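Local coordinates for protein branched-chain phosphotransacylase (Enterococcus faecalis, PDB 1YCO) that probably transfers acyl groups between coenzyme A and phosphate, at residues H102-E107 and C226-L231; Q30-D35 and V62-T67; V18-K23 and D257-K262; Q142-H147 and L266-R271. One frame throughout, in Å; residues are numbered along the deposited sequence.

Contact 1 (H102-E107 and C226-L231); sequences HVAMVE and CLYKSL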
loop_
_atom_site.group_PDB
_atom_site.type_symbol
_atom_site.label_atom_id
_atom_site.label_comp_id
_atom_site.label_asym_id
_atom_site.label_seq_id
_atom_site.Cartn_x
_atom_site.Cartn_y
_atom_site.Cartn_z
ATOM N N HIS A 102 -7.385 3.505 14.501
ATOM C CA HIS A 102 -6.883 2.157 14.568
ATOM C C HIS A 102 -5.384 2.283 14.449
ATOM O O HIS A 102 -4.863 3.085 13.665
ATOM C CB HIS A 102 -7.448 1.293 13.448
ATOM C CG HIS A 102 -6.976 -0.128 13.486
ATOM N ND1 HIS A 102 -5.697 -0.495 13.126
ATOM C CD2 HIS A 102 -7.605 -1.269 13.860
ATOM C CE1 HIS A 102 -5.556 -1.801 13.277
ATOM N NE2 HIS A 102 -6.699 -2.294 13.721
ATOM N N VAL A 103 -4.699 1.503 15.266
ATOM C CA VAL A 103 -3.251 1.495 15.290
ATOM C C VAL A 103 -2.772 0.050 15.255
ATOM O O VAL A 103 -3.279 -0.803 15.978
ATOM C CB VAL A 103 -2.703 2.160 16.577
ATOM C CG1 VAL A 103 -1.194 1.927 16.697
ATOM C CG2 VAL A 103 -3.006 3.652 16.561
ATOM N N ALA A 104 -1.774 -0.204 14.420
ATOM C CA ALA A 104 -1.212 -1.530 14.277
ATOM C C ALA A 104 0.269 -1.519 14.612
ATOM O O ALA A 104 0.967 -0.517 14.407
ATOM C CB ALA A 104 -1.408 -2.038 12.843
ATOM N N MET A 105 0.746 -2.643 15.141
ATOM C CA MET A 105 2.165 -2.788 15.445
ATOM C C MET A 105 2.711 -3.762 14.409
ATOM O O MET A 105 2.163 -4.846 14.214
ATOM C CB MET A 105 2.397 -3.336 16.860
ATOM C CG MET A 105 3.880 -3.635 17.120
ATOM S SD MET A 105 4.509 -3.154 18.734
ATOM C CE MET A 105 4.513 -4.731 19.601
ATOM N N VAL A 106 3.782 -3.357 13.744
ATOM C CA VAL A 106 4.415 -4.163 12.702
ATOM C C VAL A 106 5.849 -4.587 13.054
ATOM O O VAL A 106 6.675 -3.762 13.432
ATOM C CB VAL A 106 4.477 -3.386 11.365
ATOM C CG1 VAL A 106 4.927 -4.301 10.244
ATOM C CG2 VAL A 106 3.120 -2.771 11.050
ATOM N N GLU A 107 6.136 -5.877 12.917
ATOM C CA GLU A 107 7.467 -6.392 13.197
ATOM C C GLU A 107 8.030 -7.062 11.944
ATOM O O GLU A 107 7.496 -8.070 11.470
ATOM C CB GLU A 107 7.418 -7.393 14.350
ATOM C CG GLU A 107 7.087 -6.762 15.701
ATOM C CD GLU A 107 7.066 -7.768 16.852
ATOM O OE1 GLU A 107 8.063 -8.514 17.005
ATOM O OE2 GLU A 107 6.061 -7.800 17.602
ATOM N N CYS A 226 -3.612 -1.461 2.248
ATOM C CA CYS A 226 -2.769 -2.075 1.241
ATOM C C CYS A 226 -1.369 -2.350 1.772
ATOM O O CYS A 226 -0.803 -3.397 1.498
ATOM C CB CYS A 226 -2.707 -1.178 0.010
ATOM S SG CYS A 226 -2.120 -2.006 -1.481
ATOM N N LEU A 227 -0.823 -1.416 2.545
ATOM C CA LEU A 227 0.495 -1.576 3.113
ATOM C C LEU A 227 0.443 -2.729 4.123
ATOM O O LEU A 227 1.296 -3.619 4.134
ATOM C CB LEU A 227 0.912 -0.284 3.816
ATOM C CG LEU A 227 2.342 -0.199 4.374
ATOM C CD1 LEU A 227 3.357 -0.426 3.238
ATOM C CD2 LEU A 227 2.559 1.172 4.993
ATOM N N TYR A 228 -0.585 -2.694 4.966
ATOM C CA TYR A 228 -0.815 -3.703 5.985
ATOM C C TYR A 228 -0.772 -5.104 5.372
ATOM O O TYR A 228 0.055 -5.927 5.753
ATOM C CB TYR A 228 -2.189 -3.463 6.626
ATOM C CG TYR A 228 -2.518 -4.310 7.833
ATOM C CD1 TYR A 228 -2.562 -3.746 9.109
ATOM C CD2 TYR A 228 -2.810 -5.666 7.702
ATOM C CE1 TYR A 228 -2.895 -4.513 10.228
ATOM C CE2 TYR A 228 -3.141 -6.448 8.810
ATOM C CZ TYR A 228 -3.184 -5.869 10.072
ATOM O OH TYR A 228 -3.511 -6.641 11.174
ATOM N N LYS A 229 -1.663 -5.355 4.414
ATOM C CA LYS A 229 -1.766 -6.657 3.759
ATOM C C LYS A 229 -0.514 -7.045 2.997
ATOM O O LYS A 229 -0.112 -8.209 2.988
ATOM C CB LYS A 229 -2.966 -6.684 2.803
ATOM C CG LYS A 229 -4.315 -6.469 3.492
ATOM C CD LYS A 229 -5.484 -6.802 2.562
ATOM C CE LYS A 229 -6.817 -6.222 3.055
ATOM N NZ LYS A 229 -7.176 -6.611 4.453
ATOM N N SER A 230 0.091 -6.062 2.349
ATOM C CA SER A 230 1.295 -6.296 1.595
ATOM C C SER A 230 2.422 -6.767 2.526
ATOM O O SER A 230 3.208 -7.650 2.164
ATOM C CB SER A 230 1.694 -5.016 0.868
ATOM O OG SER A 230 2.985 -5.142 0.308
ATOM N N LEU A 231 2.484 -6.189 3.725
ATOM C CA LEU A 231 3.507 -6.553 4.700
ATOM C C LEU A 231 3.393 -8.010 5.132
ATOM O O LEU A 231 4.387 -8.722 5.182
ATOM C CB LEU A 231 3.420 -5.646 5.933
ATOM C CG LEU A 231 3.838 -4.198 5.693
ATOM C CD1 LEU A 231 3.549 -3.347 6.930
ATOM C CD2 LEU A 231 5.311 -4.157 5.321
#
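Val106 on the strand and Leu231 on the helix mark the closest backbone approach, with 8.4 Å between their CA atoms, a spacing that lets side chains but not main chains meet. No hydrogen bond crosses, and the contact consists of two separate apolar pairs. Ala104 and Val106, two residues apart, share one face of the strand; Tyr228 and Leu231, three apart, share one side of the helix. Val106 and Leu231 cross at about a right angle, and a single methyl, Leu231 CD1, lies 3.7 Å from Val106 CG1 and 4.2 Å from Val106 CG2. The leucine CG lies beside its own backbone N (chi1 -70°), and from there CD1 reaches both valine branches. The second pair is an edge contact: Ala104 CB lies near the plane of the Tyr228 ring, 3.9 Å from CE1, and not over its face. The CB of Tyr228 does not itself point at the strand; an extended first torsion, with CG anti to the backbone N (chi1 -172°), carries the ring across. Leu231 N bonds to Leu227 O at 2.9 Å, as in an ordinary helical turn. Val239 of the adjacent strand 238-244 touches both Ala104 and Tyr228, while Phe114 of strand 113-117 borders Val106. On the other face of the strand, Val103 and Met105 pack on Phe268 of helix 259-274. Ser230 OG hydrogen-bonds to Ser230 OG of the second subunit, so helix 221-234 packs on the mixed sheet and also forms part of the subunit interface.

Contact 2 (Q30-D35 and V62-T67); sequences QFIVFD and VSLVAT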
loop_
_atom_site.group_PDB
_atom_site.type_symbol
_atom_site.label_atom_id
_atom_site.label_comp_id
_atom_site.label_asym_id
_atom_site.label_seq_id
_atom_site.Cartn_x
_atom_site.Cartn_y
_atom_site.Cartn_z
ATOM N N GLN A 30 -7.410 -13.916 32.148
ATOM C CA GLN A 30 -8.734 -14.493 32.326
ATOM C C GLN A 30 -9.640 -14.131 31.148
ATOM O O GLN A 30 -9.569 -13.020 30.618
ATOM C CB GLN A 30 -9.350 -13.981 33.628
ATOM C CG GLN A 30 -10.811 -14.337 33.807
ATOM C CD GLN A 30 -11.333 -13.957 35.180
ATOM O OE1 GLN A 30 -11.389 -12.773 35.545
ATOM N NE2 GLN A 30 -11.714 -14.966 35.956
ATOM N N PHE A 31 -10.497 -15.065 30.751
ATOM C CA PHE A 31 -11.409 -14.835 29.640
ATOM C C PHE A 31 -12.873 -15.024 30.019
ATOM O O PHE A 31 -13.241 -15.983 30.699
ATOM C CB PHE A 31 -11.070 -15.758 28.463
ATOM C CG PHE A 31 -9.724 -15.485 27.843
ATOM C CD1 PHE A 31 -8.592 -16.190 28.249
ATOM C CD2 PHE A 31 -9.585 -14.508 26.858
ATOM C CE1 PHE A 31 -7.344 -15.930 27.681
ATOM C CE2 PHE A 31 -8.340 -14.242 26.288
ATOM C CZ PHE A 31 -7.216 -14.955 26.698
ATOM N N ILE A 32 -13.700 -14.089 29.572
ATOM C CA ILE A 32 -15.128 -14.118 29.825
ATOM C C ILE A 32 -15.785 -13.971 28.459
ATOM O O ILE A 32 -15.748 -12.904 27.849
ATOM C CB ILE A 32 -15.534 -12.962 30.753
ATOM C CG1 ILE A 32 -14.771 -13.089 32.066
ATOM C CG2 ILE A 32 -17.038 -12.986 31.007
ATOM C CD1 ILE A 32 -15.024 -11.964 33.035
ATOM N N VAL A 33 -16.379 -15.057 27.984
ATOM C CA VAL A 33 -17.008 -15.080 26.676
ATOM C C VAL A 33 -18.526 -15.007 26.695
ATOM O O VAL A 33 -19.176 -15.687 27.487
ATOM C CB VAL A 33 -16.626 -16.368 25.924
ATOM C CG1 VAL A 33 -17.279 -16.385 24.546
ATOM C CG2 VAL A 33 -15.113 -16.474 25.816
ATOM N N PHE A 34 -19.082 -14.195 25.800
ATOM C CA PHE A 34 -20.529 -14.044 25.677
ATOM C C PHE A 34 -20.913 -14.491 24.273
ATOM O O PHE A 34 -20.259 -14.115 23.304
ATOM C CB PHE A 34 -20.954 -12.581 25.845
ATOM C CG PHE A 34 -20.381 -11.910 27.057
ATOM C CD1 PHE A 34 -19.046 -11.526 27.086
ATOM C CD2 PHE A 34 -21.188 -11.626 28.154
ATOM C CE1 PHE A 34 -18.519 -10.862 28.189
ATOM C CE2 PHE A 34 -20.672 -10.964 29.264
ATOM C CZ PHE A 34 -19.333 -10.580 29.280
ATOM N N ASP A 35 -21.968 -15.283 24.146
ATOM C CA ASP A 35 -22.370 -15.735 22.820
ATOM C C ASP A 35 -23.781 -16.322 22.826
ATOM O O ASP A 35 -24.264 -16.814 23.847
ATOM C CB ASP A 35 -21.374 -16.794 22.308
ATOM C CG ASP A 35 -21.278 -16.843 20.782
ATOM O OD1 ASP A 35 -22.313 -16.639 20.105
ATOM O OD2 ASP A 35 -20.165 -17.109 20.264
ATOM N N VAL A 62 -19.514 -5.240 26.146
ATOM C CA VAL A 62 -19.115 -3.842 26.287
ATOM C C VAL A 62 -19.337 -3.351 27.711
ATOM O O VAL A 62 -18.616 -2.481 28.195
ATOM C CB VAL A 62 -19.921 -2.932 25.328
ATOM C CG1 VAL A 62 -19.526 -1.475 25.526
ATOM C CG2 VAL A 62 -19.691 -3.355 23.892
ATOM N N SER A 63 -20.343 -3.906 28.378
ATOM C CA SER A 63 -20.652 -3.513 29.748
ATOM C C SER A 63 -19.512 -3.871 30.692
ATOM O O SER A 63 -19.104 -3.067 31.535
ATOM C CB SER A 63 -21.928 -4.207 30.219
ATOM O OG SER A 63 -21.748 -4.735 31.528
ATOM N N LEU A 64 -19.019 -5.097 30.552
ATOM C CA LEU A 64 -17.928 -5.606 31.376
ATOM C C LEU A 64 -16.672 -4.726 31.262
ATOM O O LEU A 64 -15.853 -4.673 32.182
ATOM C CB LEU A 64 -17.598 -7.038 30.960
ATOM C CG LEU A 64 -16.893 -7.909 32.001
ATOM C CD1 LEU A 64 -17.851 -8.145 33.162
ATOM C CD2 LEU A 64 -16.499 -9.242 31.362
ATOM N N VAL A 65 -16.535 -4.043 30.126
ATOM C CA VAL A 65 -15.404 -3.154 29.884
ATOM C C VAL A 65 -15.719 -1.746 30.385
ATOM O O VAL A 65 -14.818 -1.027 30.830
ATOM C CB VAL A 65 -15.034 -3.094 28.360
ATOM C CG1 VAL A 65 -14.181 -1.875 28.068
ATOM C CG2 VAL A 65 -14.271 -4.359 27.951
ATOM N N ALA A 66 -16.996 -1.363 30.318
ATOM C CA ALA A 66 -17.446 -0.047 30.773
ATOM C C ALA A 66 -16.685 0.379 32.027
ATOM O O ALA A 66 -16.377 1.557 32.205
ATOM C CB ALA A 66 -18.946 -0.068 31.050
ATOM N N THR A 67 -16.375 -0.586 32.890
ATOM C CA THR A 67 -15.614 -0.305 34.108
ATOM C C THR A 67 -14.349 -1.160 34.122
ATOM O O THR A 67 -14.105 -1.929 33.192
ATOM C CB THR A 67 -16.411 -0.631 35.367
ATOM O OG1 THR A 67 -16.388 -2.042 35.583
ATOM C CG2 THR A 67 -17.848 -0.170 35.218
#
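Apolar packing accounts for the whole contact, and it converges on one methyl group. Leu64 CD2 lies 3.5 Å from Ile32 CD1 and 3.8 Å from Ile32 CG2, and it also comes within 3.8 Å of Phe34 CZ. Ile32 is thus met by the end of its long branch and by its short one, with its side chain running at about a right angle to that of Leu64. Phe34 offers its rim: the methyl sits in the plane of the ring, nearest CZ, and so touches hydrogens and not the pi face. Leu64 reaches this notch because its CG is swung away from the backbone N (chi1 -157°), while Ile32 and Phe34 both extend from the same face of the strand.

Hydrogen bonding across the two segments is absent; the backbones remain apart, with the CA atoms of Ile32 and Leu64 separated by 9.1 Å. Polar links serve each element separately. Ala66 N bonds to Val62 O at 2.9 Å, while the strand pairs through Ile32 with Val4 and Ile6 of strand 2-7.

On the far face Phe31 packs on Val18, Ala21 and Leu22 of helix 12-24, so the sheet has helices on both sides. Helix 54-66 connects parallel strands 47-50 and 72-75, with strands 29-35 and 2-7 between them, and packs here on 29-35. This beta-alpha-beta crossover and the strand order 3-2-1-4-5 are consistent with a Rossmann-like, three-layered alpha/beta arrangement.

Contact 3 (V18-K23 and D257-K262); sequences VKKALK and DSTESK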
loop_
_atom_site.group_PDB
_atom_site.type_symbol
_atom_site.label_atom_id
_atom_site.label_comp_id
_atom_site.label_asym_id
_atom_site.label_seq_id
_atom_site.Cartn_x
_atom_site.Cartn_y
_atom_site.Cartn_z
ATOM N N VAL A 18 -7.762 -18.693 22.874
ATOM C CA VAL A 18 -7.722 -18.716 24.326
ATOM C C VAL A 18 -6.680 -19.729 24.796
ATOM O O VAL A 18 -5.786 -19.400 25.585
ATOM C CB VAL A 18 -9.107 -19.068 24.900
ATOM C CG1 VAL A 18 -9.035 -19.160 26.415
ATOM C CG2 VAL A 18 -10.115 -18.008 24.479
ATOM N N LYS A 19 -6.782 -20.956 24.297
ATOM C CA LYS A 19 -5.829 -21.989 24.681
ATOM C C LYS A 19 -4.394 -21.500 24.472
ATOM O O LYS A 19 -3.556 -21.570 25.383
ATOM C CB LYS A 19 -6.074 -23.276 23.880
ATOM C CG LYS A 19 -7.365 -23.978 24.261
ATOM C CD LYS A 19 -7.495 -25.343 23.612
ATOM C CE LYS A 19 -8.792 -26.036 24.059
ATOM N NZ LYS A 19 -9.022 -27.364 23.393
ATOM N N LYS A 20 -4.119 -20.995 23.273
ATOM C CA LYS A 20 -2.794 -20.489 22.952
ATOM C C LYS A 20 -2.379 -19.396 23.934
ATOM O O LYS A 20 -1.285 -19.439 24.494
ATOM C CB LYS A 20 -2.771 -19.930 21.525
ATOM C CG LYS A 20 -1.408 -19.422 21.085
ATOM C CD LYS A 20 -1.456 -18.907 19.653
ATOM C CE LYS A 20 -0.096 -18.389 19.200
ATOM N NZ LYS A 20 0.977 -19.432 19.277
ATOM N N ALA A 21 -3.266 -18.427 24.145
ATOM C CA ALA A 21 -2.996 -17.317 25.047
ATOM C C ALA A 21 -2.726 -17.761 26.475
ATOM O O ALA A 21 -1.728 -17.360 27.072
ATOM C CB ALA A 21 -4.157 -16.332 25.025
ATOM N N LEU A 22 -3.618 -18.578 27.029
ATOM C CA LEU A 22 -3.443 -19.052 28.400
ATOM C C LEU A 22 -2.157 -19.866 28.531
ATOM O O LEU A 22 -1.520 -19.853 29.582
ATOM C CB LEU A 22 -4.653 -19.888 28.846
ATOM C CG LEU A 22 -5.948 -19.119 29.163
ATOM C CD1 LEU A 22 -7.050 -20.092 29.503
ATOM C CD2 LEU A 22 -5.717 -18.149 30.322
ATOM N N LYS A 23 -1.771 -20.547 27.456
ATOM C CA LYS A 23 -0.559 -21.358 27.466
ATOM C C LYS A 23 0.716 -20.513 27.499
ATOM O O LYS A 23 1.607 -20.752 28.318
ATOM C CB LYS A 23 -0.528 -22.275 26.243
ATOM C CG LYS A 23 0.505 -23.386 26.331
ATOM C CD LYS A 23 0.598 -24.171 25.027
ATOM C CE LYS A 23 1.634 -23.569 24.073
ATOM N NZ LYS A 23 1.467 -22.099 23.845
ATOM N N ASP A 257 -9.411 -14.851 10.077
ATOM C CA ASP A 257 -8.096 -14.586 10.661
ATOM C C ASP A 257 -7.486 -15.802 11.346
ATOM O O ASP A 257 -8.131 -16.480 12.144
ATOM C CB ASP A 257 -8.154 -13.431 11.663
ATOM C CG ASP A 257 -8.486 -12.114 11.009
ATOM O OD1 ASP A 257 -7.873 -11.793 9.965
ATOM O OD2 ASP A 257 -9.352 -11.392 11.542
ATOM N N SER A 258 -6.226 -16.060 11.027
ATOM C CA SER A 258 -5.498 -17.174 11.600
ATOM C C SER A 258 -5.347 -16.971 13.100
ATOM O O SER A 258 -5.520 -15.866 13.613
ATOM C CB SER A 258 -4.113 -17.269 10.965
ATOM O OG SER A 258 -3.413 -16.049 11.143
ATOM N N THR A 259 -5.013 -18.048 13.797
ATOM C CA THR A 259 -4.832 -17.990 15.232
ATOM C C THR A 259 -3.672 -17.087 15.637
ATOM O O THR A 259 -3.751 -16.362 16.640
ATOM C CB THR A 259 -4.582 -19.377 15.797
ATOM O OG1 THR A 259 -5.602 -20.264 15.327
ATOM C CG2 THR A 259 -4.604 -19.332 17.325
ATOM N N GLU A 260 -2.591 -17.143 14.865
ATOM C CA GLU A 260 -1.409 -16.319 15.137
ATOM C C GLU A 260 -1.731 -14.852 14.916
ATOM O O GLU A 260 -1.186 -13.975 15.586
ATOM C CB GLU A 260 -0.237 -16.720 14.229
ATOM C CG GLU A 260 0.449 -18.013 14.633
ATOM C CD GLU A 260 1.246 -17.882 15.924
ATOM O OE1 GLU A 260 1.671 -18.927 16.469
ATOM O OE2 GLU A 260 1.459 -16.739 16.389
ATOM N N SER A 261 -2.625 -14.598 13.970
ATOM C CA SER A 261 -3.022 -13.238 13.653
ATOM C C SER A 261 -3.794 -12.632 14.824
ATOM O O SER A 261 -3.494 -11.523 15.268
ATOM C CB SER A 261 -3.873 -13.227 12.380
ATOM O OG SER A 261 -4.376 -11.934 12.113
ATOM N N LYS A 262 -4.787 -13.354 15.330
ATOM C CA LYS A 262 -5.563 -12.845 16.457
ATOM C C LYS A 262 -4.644 -12.676 17.661
ATOM O O LYS A 262 -4.731 -11.685 18.385
ATOM C CB LYS A 262 -6.700 -13.806 16.807
ATOM C CG LYS A 262 -7.744 -13.942 15.722
ATOM C CD LYS A 262 -8.633 -15.165 15.933
ATOM C CE LYS A 262 -9.637 -15.299 14.790
ATOM N NZ LYS A 262 -10.225 -16.662 14.678
#
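Lys20 and Glu260 meet at about a right angle, and within the salt bridge they form Lys20 NZ donates to Glu260 OE1 at 2.9 Å. The ammonium approaches that oxygen from above the carboxylate plane, 46° out of it. Lys20 is extended as far as CE and turns only at its last torsion (chi4 58°). Glu260 starts in the other direction, its CB pointing away from the lysine helix, and a bend at chi2 (-70°) brings the carboxylate back. Lower down, the lysine chain slants past Thr259, and its CD lies 3.9 Å from Thr259 CG2.

The partners belong to helix 12-24, which joins strands 2-7 and 29-35 of the parallel sheet in a beta-alpha-beta crossover, and to the start of helix 259-274. Ser258 is the N-cap of the latter: its OG accepts from Ser261 N at 3.3 Å. Glu260 sits in this first turn, where its negative charge would probably be favoured by the positive end of the helix dipole.

Lys20 NZ has a second and stronger partner in Glu24 OE2, one turn further along its own helix, and Lys20 makes a cation-pi contact with Phe263, so the ammonium is shared between two carboxylates and a ring. Beneath this surface layer, Ala21 packs on Phe263 and Leu266, and Lys262 lies against Glu13 and Leu17.

Contact 4 (Q142-H147 and L266-R271); sequences QKLGLH and LRFAMR
Leu144 is gripped by two side chains that both leave helix 259-274 with CG anti to the backbone N, Phe268 at chi1 -176° and Arg271 at chi1 -160°. Arg271 then bends at chi2 and chi3, which folds its guanidinium over the leucine. Leu144 lies at the end of helix 127-143, which closes in a Schellman motif: Gly145, with positive phi (113°), is the first residue to leave helical angles, and its N bonds back to Gln142 O at 3.0 Å. The contact thus joins the C-terminal end of one helix to the flank of another.

The branch carbon and the two methyls of Leu144 meet different partners. CD2 meets the rim of the Phe268 ring near its plane, 4.1 Å from CE1, the two side chains crossing at about a right angle. CD1 rests 3.9 Å from Arg271 CG, against the aliphatic part of the arginine. No hydrogen bond links the two segments. Phe268 also touches Thr242 of strand 238-244, which places the ring against the mixed sheet. Leu144 CG lies 3.9 Å above the plane of the Arg271 guanidinium, displaced from its centre toward the rim.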
loop_
_atom_site.group_PDB
_atom_site.type_symbol
_atom_site.label_atom_id
_atom_site.label_comp_id
_atom_site.label_asym_id
_atom_site.label_seq_id
_atom_site.Cartn_x
_atom_site.Cartn_y
_atom_site.Cartn_z
ATOM N N GLN A 142 4.228 6.080 23.498
ATOM C CA GLN A 142 4.716 6.557 24.787
ATOM C C GLN A 142 4.344 5.541 25.870
ATOM O O GLN A 142 5.160 5.208 26.725
ATOM C CB GLN A 142 4.126 7.933 25.111
ATOM C CG GLN A 142 4.664 9.039 24.195
ATOM C CD GLN A 142 4.063 10.417 24.481
ATOM O OE1 GLN A 142 2.841 10.578 24.545
ATOM N NE2 GLN A 142 4.924 11.419 24.631
ATOM N N LYS A 143 3.121 5.029 25.808
ATOM C CA LYS A 143 2.666 4.047 26.772
ATOM C C LYS A 143 3.450 2.745 26.609
ATOM O O LYS A 143 3.541 1.925 27.532
ATOM C CB LYS A 143 1.180 3.769 26.575
ATOM C CG LYS A 143 0.604 2.823 27.597
ATOM C CD LYS A 143 -0.799 2.417 27.234
ATOM C CE LYS A 143 -1.777 3.575 27.310
ATOM N NZ LYS A 143 -3.161 3.061 27.068
ATOM N N LEU A 144 4.024 2.564 25.430
ATOM C CA LEU A 144 4.782 1.365 25.116
ATOM C C LEU A 144 6.250 1.485 25.529
ATOM O O LEU A 144 7.023 0.535 25.402
ATOM C CB LEU A 144 4.665 1.074 23.616
ATOM C CG LEU A 144 4.099 -0.286 23.187
ATOM C CD1 LEU A 144 2.794 -0.597 23.917
ATOM C CD2 LEU A 144 3.877 -0.263 21.680
ATOM N N GLY A 145 6.628 2.655 26.032
ATOM C CA GLY A 145 8.001 2.860 26.460
ATOM C C GLY A 145 8.812 3.845 25.636
ATOM O O GLY A 145 9.915 4.225 26.025
ATOM N N LEU A 146 8.277 4.271 24.500
ATOM C CA LEU A 146 8.995 5.215 23.648
ATOM C C LEU A 146 8.674 6.642 24.076
ATOM O O LEU A 146 7.512 7.033 24.114
ATOM C CB LEU A 146 8.596 4.998 22.188
ATOM C CG LEU A 146 9.727 4.715 21.199
ATOM C CD1 LEU A 146 9.451 3.413 20.453
ATOM C CD2 LEU A 146 9.850 5.873 20.219
ATOM N N HIS A 147 9.705 7.417 24.388
ATOM C CA HIS A 147 9.516 8.796 24.831
ATOM C C HIS A 147 9.408 9.833 23.706
ATOM O O HIS A 147 8.505 10.673 23.723
ATOM C CB HIS A 147 10.655 9.194 25.773
ATOM C CG HIS A 147 10.736 8.355 27.012
ATOM N ND1 HIS A 147 9.926 8.560 28.108
ATOM C CD2 HIS A 147 11.540 7.311 27.328
ATOM C CE1 HIS A 147 10.229 7.682 29.048
ATOM N NE2 HIS A 147 11.207 6.913 28.600
ATOM N N LEU A 266 -4.032 -9.447 20.118
ATOM C CA LEU A 266 -4.274 -9.627 21.540
ATOM C C LEU A 266 -3.003 -9.276 22.319
ATOM O O LEU A 266 -3.054 -8.640 23.378
ATOM C CB LEU A 266 -4.694 -11.071 21.822
ATOM C CG LEU A 266 -4.785 -11.475 23.291
ATOM C CD1 LEU A 266 -5.566 -10.443 24.093
ATOM C CD2 LEU A 266 -5.446 -12.845 23.367
ATOM N N ARG A 267 -1.862 -9.673 21.764
ATOM C CA ARG A 267 -0.561 -9.419 22.383
ATOM C C ARG A 267 -0.290 -7.914 22.413
ATOM O O ARG A 267 0.294 -7.381 23.358
ATOM C CB ARG A 267 0.540 -10.123 21.575
ATOM C CG ARG A 267 1.901 -10.228 22.258
ATOM C CD ARG A 267 1.904 -11.326 23.310
ATOM N NE ARG A 267 3.241 -11.873 23.539
ATOM C CZ ARG A 267 3.876 -12.697 22.707
ATOM N NH1 ARG A 267 3.297 -13.082 21.577
ATOM N NH2 ARG A 267 5.093 -13.149 23.009
ATOM N N PHE A 268 -0.714 -7.243 21.352
ATOM C CA PHE A 268 -0.521 -5.813 21.236
ATOM C C PHE A 268 -1.387 -5.099 22.276
ATOM O O PHE A 268 -0.928 -4.164 22.932
ATOM C CB PHE A 268 -0.867 -5.391 19.810
ATOM C CG PHE A 268 -0.622 -3.945 19.521
ATOM C CD1 PHE A 268 0.440 -3.266 20.102
ATOM C CD2 PHE A 268 -1.447 -3.262 18.638
ATOM C CE1 PHE A 268 0.674 -1.923 19.811
ATOM C CE2 PHE A 268 -1.220 -1.916 18.342
ATOM C CZ PHE A 268 -0.160 -1.246 18.929
ATOM N N ALA A 269 -2.619 -5.575 22.452
ATOM C CA ALA A 269 -3.559 -4.996 23.414
ATOM C C ALA A 269 -3.092 -5.181 24.857
ATOM O O ALA A 269 -3.147 -4.247 25.667
ATOM C CB ALA A 269 -4.951 -5.622 23.234
ATOM N N MET A 270 -2.646 -6.393 25.184
ATOM C CA MET A 270 -2.153 -6.667 26.536
ATOM C C MET A 270 -0.965 -5.753 26.836
ATOM O O MET A 270 -0.814 -5.242 27.945
ATOM C CB MET A 270 -1.720 -8.133 26.676
ATOM C CG MET A 270 -2.877 -9.105 26.809
ATOM S SD MET A 270 -2.384 -10.852 26.697
ATOM C CE MET A 270 -1.230 -10.976 28.080
ATOM N N ARG A 271 -0.138 -5.537 25.823
ATOM C CA ARG A 271 1.037 -4.707 25.979
ATOM C C ARG A 271 0.676 -3.259 26.320
ATOM O O ARG A 271 1.396 -2.602 27.064
ATOM C CB ARG A 271 1.868 -4.777 24.699
ATOM C CG ARG A 271 3.318 -4.366 24.843
ATOM C CD ARG A 271 4.208 -5.369 24.130
ATOM N NE ARG A 271 5.045 -4.761 23.099
ATOM C CZ ARG A 271 6.007 -3.873 23.329
ATOM N NH1 ARG A 271 6.267 -3.469 24.568
ATOM N NH2 ARG A 271 6.721 -3.402 22.312
#

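How the contacts relate
Contacts 1 and 4 touch mainly through Phe268, whose CE2 lies 3.3 Å from Val103 O and whose CE1 is 3.7 Å from Met105 CB; Met105 CE also lies 3.5 Å from Arg271 NE. Contacts 2 and 3 touch as well, Phe31 CD1 packing 3.5 Å from Val18 CG1. Contacts 3 and 4 share helix 259-274, with Ala21 CB 4.1 Å from Leu266 CD2. That helix therefore links the parallel-sheet part, where contacts 2 and 3 lie, to the mixed-sheet part of contact 1. Contacts 1 and 2 are the most widely separated, their centres about 27 Å apart. Along the chain, contacts 1 and 2 are both nested inside the loop closed by contact 3, whereas contact 4 crosses it.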